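Local coordinates for oligopeptide ABC transporter, periplasmic oligopeptide-binding protein, putative (Thermotoga maritima MSB8, PDB 5IPW) that probably binds oligopeptides outside the cytoplasmic membrane and delivers them to an ABC transporter for uptake, at residues M26-K29 against L30-G34; L36-V39 against E40-L43. All blocks are in the same frame, centred on the assembly; numbering follows the deposited sequence.

Interactions 1 and 2 follow one another along the chain on two successive short helices at its periphery, their centres about 10 Å apart. Interaction 1 runs through nearly all of helix 25-32 and its C-terminal turn, at the surface; interaction 2 ties the proline loop to the short helix 39-42 and is partly buried. The two helices meet through L27 and V31, which pack against R42, while L30 lies on L36. Their chemistry differs accordingly: residues 26-34 rely on successive main-chain bonds and an outer fringe of charged side chains, whereas residues 36-43 use a buried arginine to clasp a loop carbonyl, with V39 and L43 as the apolar part.

Interaction 1 of 2, residues M26-K29 against L30-G34; sequences MLTK and LVEEG
M26 and L30 stand one turn apart in helix 25-32, whose last turn closes in a Schellman motif at G34. The bond from L30 N to M26 O is weak, and the L30 side chain lies alongside the same carbonyl, with its CG 3.5 Å from M26 O. The M26 side chain itself turns to E256 and R257 of strand 252-257. L27 accepts a firmer bond, V31 N reaching L27 O at 3.1 Å, and its CD2 meets L30 CD1 at 4.3 Å, a loose apolar touch. L27 is the buried residue of this turn and packs against R257, P259 and Q270. T28 O takes the amide of E32 at 3.0 Å. With OG1 of T28 beside the backbone N (chi1 -56°), the methyl CG2 falls anti to that N and comes within 3.7 Å of E32 OE2, where the two side chains cross. The hydroxyl OG1 is hydrogen-bonded to the carboxylate of E23, before the helix. K29 closes the series, E33 N donating to K29 O at 2.9 Å. Its chain is extended, with CG anti to the backbone N (chi1 -174°), and its methylene carbons run past the E33 carboxylate. The ammonium group lies beyond salt-bridge distance of that carboxylate, so any attraction between them is probably modest, and the firmer ionic partner of E33 is K35, bridged through OE1. After E33 the chain leaves the helix at G34, whose phi of 86° is positive and whose N makes a weak bond back to V31 O. E33 OE2 lies against the aliphatic part of K29, 3.2 Å from K29 CE and 4.3 Å from K29 NZ.

Interaction 2 of 2, residues L36-V39 against E40-L43; sequences LPPV and EQRL
The guanidinium of R42 lies between V39 and L36. V39 CA sits over the centre of one face, 3.5 Å above the plane, and the methyl CD1 of L36 lies over the opposite face, farther off and displaced toward the rim. At the edge, P37 O lies in the guanidinium plane and takes the N-H of R42 NE in a nearly straight bond of 3.0 Å (172° at the hydrogen). The bend of the arginine chain at chi3 (-98°) turns the group back over the loop for this bond. The amide of Q41 is the other flat group: its chain is extended, and its CD comes 3.6 Å from P37 CB, the two side chains crossing at about a right angle.

This is the start of helix 39-42, with P38 at the N-cap. Here the cap residue contributes its carbonyl to the first turn: P38 O accepts both R42 N, at 3.0 Å and in the carbonyl plane, and Q41 N, which approaches from above that plane. One residue on, V39 O receives L43 N at 2.9 Å, and the side chains of V39 and L43 lie side by side, pointing the same way, with CG2 of V39 near CD1 of L43. Beyond the contact, R42 NH2 forms a salt bridge with E23, and K120 holds the carbonyls of Q41 and R42 at the end of the helix.

A leucine in place of R42 would probably leave P37 O without its side-chain donor and E23 without this salt-bridge partner, so that the proline loop is held less firmly to the helix. One buried arginine thus joins loop and helix: its polar edge satisfies a carbonyl, its faces pack against carbon atoms of V39 and L36, and its charge is likely to be balanced by E23.

Interaction 1 of 2, residues M26-K29 against L30-G34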
loop_
_atom_site.group_PDB
_atom_site.type_symbol
_atom_site.label_atom_id
_atom_site.label_comp_id
_atom_site.label_asym_id
_atom_site.label_seq_id
_atom_site.Cartn_x
_atom_site.Cartn_y
_atom_site.Cartn_z
ATOM N N MET A 26 16.933 -29.939 -7.084
ATOM C CA MET A 26 15.696 -30.712 -7.174
ATOM C C MET A 26 15.113 -30.702 -8.587
ATOM O O MET A 26 14.492 -31.673 -9.007
ATOM C CB MET A 26 14.644 -30.217 -6.165
ATOM C CG MET A 26 14.040 -28.852 -6.470
ATOM S SD MET A 26 12.590 -28.445 -5.480
ATOM C CE MET A 26 11.292 -29.202 -6.447
ATOM N N LEU A 27 15.294 -29.606 -9.316
ATOM C CA LEU A 27 14.829 -29.546 -10.700
ATOM C C LEU A 27 15.761 -30.313 -11.636
ATOM O O LEU A 27 15.298 -30.944 -12.584
ATOM C CB LEU A 27 14.672 -28.097 -11.161
ATOM C CG LEU A 27 13.657 -27.266 -10.383
ATOM C CD1 LEU A 27 13.586 -25.860 -10.954
ATOM C CD2 LEU A 27 12.275 -27.900 -10.420
ATOM N N THR A 28 17.065 -30.262 -11.371
ATOM C CA THR A 28 18.032 -31.014 -12.164
ATOM C C THR A 28 17.761 -32.503 -12.072
ATOM O O THR A 28 17.886 -33.219 -13.057
ATOM C CB THR A 28 19.479 -30.757 -11.719
ATOM O OG1 THR A 28 19.754 -29.354 -11.763
ATOM C CG2 THR A 28 20.457 -31.480 -12.634
ATOM N N LYS A 29 17.394 -32.962 -10.886
ATOM C CA LYS A 29 17.080 -34.364 -10.691
ATOM C C LYS A 29 15.902 -34.766 -11.576
ATOM O O LYS A 29 15.938 -35.811 -12.224
ATOM C CB LYS A 29 16.771 -34.647 -9.223
ATOM C CG LYS A 29 16.571 -36.120 -8.930
ATOM C CD LYS A 29 16.590 -36.413 -7.436
ATOM C CE LYS A 29 15.962 -37.766 -7.130
ATOM N NZ LYS A 29 15.746 -37.981 -5.671
ATOM N N LEU A 30 14.874 -33.921 -11.618
ATOM C CA LEU A 30 13.702 -34.186 -12.449
ATOM C C LEU A 30 14.015 -34.257 -13.938
ATOM O O LEU A 30 13.453 -35.096 -14.633
ATOM C CB LEU A 30 12.608 -33.139 -12.220
ATOM C CG LEU A 30 11.868 -33.159 -10.877
ATOM C CD1 LEU A 30 10.944 -31.956 -10.788
ATOM C CD2 LEU A 30 11.078 -34.442 -10.675
ATOM N N VAL A 31 14.883 -33.383 -14.441
ATOM C CA VAL A 31 15.181 -33.397 -15.890
ATOM C C VAL A 31 16.045 -34.610 -16.224
ATOM O O VAL A 31 15.895 -35.198 -17.296
ATOM C CB VAL A 31 15.749 -32.051 -16.487
ATOM C CG1 VAL A 31 15.827 -30.926 -15.470
ATOM C CG2 VAL A 31 17.093 -32.235 -17.184
ATOM N N GLU A 32 16.916 -34.996 -15.296
ATOM C CA GLU A 32 17.735 -36.198 -15.453
ATOM C C GLU A 32 16.880 -37.469 -15.455
ATOM O O GLU A 32 17.179 -38.416 -16.177
ATOM C CB GLU A 32 18.794 -36.266 -14.350
ATOM C CG GLU A 32 19.960 -35.312 -14.583
ATOM C CD GLU A 32 20.973 -35.296 -13.446
ATOM O OE1 GLU A 32 20.717 -35.913 -12.387
ATOM O OE2 GLU A 32 22.032 -34.650 -13.619
ATOM N N GLU A 33 15.820 -37.476 -14.650
ATOM C CA GLU A 33 14.820 -38.553 -14.668
ATOM C C GLU A 33 13.837 -38.469 -15.846
ATOM O O GLU A 33 12.999 -39.349 -15.994
ATOM C CB GLU A 33 14.024 -38.563 -13.363
ATOM C CG GLU A 33 14.844 -38.938 -12.142
ATOM C CD GLU A 33 14.154 -38.598 -10.828
ATOM O OE1 GLU A 33 13.075 -37.956 -10.839
ATOM O OE2 GLU A 33 14.699 -38.975 -9.770
ATOM N N GLY A 34 13.920 -37.417 -16.660
ATOM C CA GLY A 34 13.084 -37.282 -17.855
ATOM C C GLY A 34 11.713 -36.656 -17.649
ATOM O O GLY A 34 10.913 -36.601 -18.584
#

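Interaction 2 of 2, residues L36-V39 against E40-L43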
loop_
_atom_site.group_PDB
_atom_site.type_symbol
_atom_site.label_atom_id
_atom_site.label_comp_id
_atom_site.label_asym_id
_atom_site.label_seq_id
_atom_site.Cartn_x
_atom_site.Cartn_y
_atom_site.Cartn_z
ATOM N N LEU A 36 11.078 -33.426 -16.694
ATOM C CA LEU A 36 11.063 -31.975 -16.918
ATOM C C LEU A 36 11.968 -31.613 -18.076
ATOM O O LEU A 36 13.049 -32.165 -18.201
ATOM C CB LEU A 36 11.566 -31.218 -15.686
ATOM C CG LEU A 36 10.582 -30.489 -14.766
ATOM C CD1 LEU A 36 11.376 -29.641 -13.787
ATOM C CD2 LEU A 36 9.592 -29.609 -15.514
ATOM N N PRO A 37 11.547 -30.671 -18.924
ATOM C CA PRO A 37 12.507 -30.140 -19.889
ATOM C C PRO A 37 13.629 -29.372 -19.177
ATOM O O PRO A 37 13.448 -28.941 -18.033
ATOM C CB PRO A 37 11.671 -29.193 -20.754
ATOM C CG PRO A 37 10.245 -29.536 -20.480
ATOM C CD PRO A 37 10.193 -30.123 -19.106
ATOM N N PRO A 38 14.782 -29.196 -19.838
ATOM C CA PRO A 38 15.876 -28.521 -19.134
ATOM C C PRO A 38 15.631 -27.018 -18.999
ATOM O O PRO A 38 14.831 -26.450 -19.739
ATOM C CB PRO A 38 17.094 -28.820 -20.008
ATOM C CG PRO A 38 16.546 -29.065 -21.384
ATOM C CD PRO A 38 15.119 -29.519 -21.237
ATOM N N VAL A 39 16.321 -26.392 -18.051
ATOM C CA VAL A 39 16.088 -24.980 -17.719
ATOM C C VAL A 39 16.116 -24.041 -18.939
ATOM O O VAL A 39 15.324 -23.096 -19.020
ATOM C CB VAL A 39 17.055 -24.499 -16.602
ATOM C CG1 VAL A 39 18.519 -24.672 -16.996
ATOM C CG2 VAL A 39 16.771 -23.057 -16.217
ATOM N N GLU A 40 17.002 -24.322 -19.891
ATOM C CA GLU A 40 17.148 -23.497 -21.101
ATOM C C GLU A 40 15.840 -23.426 -21.875
ATOM O O GLU A 40 15.496 -22.387 -22.455
ATOM C CB GLU A 40 18.236 -24.069 -22.023
ATOM C CG GLU A 40 19.658 -23.935 -21.498
ATOM C CD GLU A 40 20.053 -25.011 -20.488
ATOM O OE1 GLU A 40 19.404 -26.095 -20.456
ATOM O OE2 GLU A 40 21.025 -24.764 -19.727
ATOM N N GLN A 41 15.129 -24.553 -21.878
ATOM C CA GLN A 41 13.836 -24.675 -22.533
ATOM C C GLN A 41 12.684 -24.136 -21.673
ATOM O O GLN A 41 11.753 -23.509 -22.200
ATOM C CB GLN A 41 13.586 -26.136 -22.867
ATOM C CG GLN A 41 12.292 -26.383 -23.624
ATOM C CD GLN A 41 12.123 -27.836 -24.029
ATOM O OE1 GLN A 41 13.110 -28.569 -24.229
ATOM N NE2 GLN A 41 10.865 -28.266 -24.152
ATOM N N ARG A 42 12.748 -24.400 -20.364
ATOM C CA ARG A 42 11.743 -23.923 -19.404
ATOM C C ARG A 42 11.651 -22.401 -19.339
ATOM O O ARG A 42 10.556 -21.841 -19.299
ATOM C CB ARG A 42 12.082 -24.403 -18.002
ATOM C CG ARG A 42 11.649 -25.809 -17.650
ATOM C CD ARG A 42 11.952 -26.054 -16.179
ATOM N NE ARG A 42 13.198 -26.773 -16.036
ATOM C CZ ARG A 42 14.136 -26.557 -15.123
ATOM N NH1 ARG A 42 14.045 -25.608 -14.208
ATOM N NH2 ARG A 42 15.203 -27.321 -15.145
ATOM N N LEU A 43 12.805 -21.742 -19.283
ATOM C CA LEU A 43 12.860 -20.273 -19.238
ATOM C C LEU A 43 12.376 -19.635 -20.541
ATOM O O LEU A 43 12.421 -20.259 -21.595
ATOM C CB LEU A 43 14.291 -19.801 -18.969
ATOM C CG LEU A 43 14.856 -20.089 -17.585
ATOM C CD1 LEU A 43 16.367 -19.978 -17.623
ATOM C CD2 LEU A 43 14.279 -19.130 -16.558
#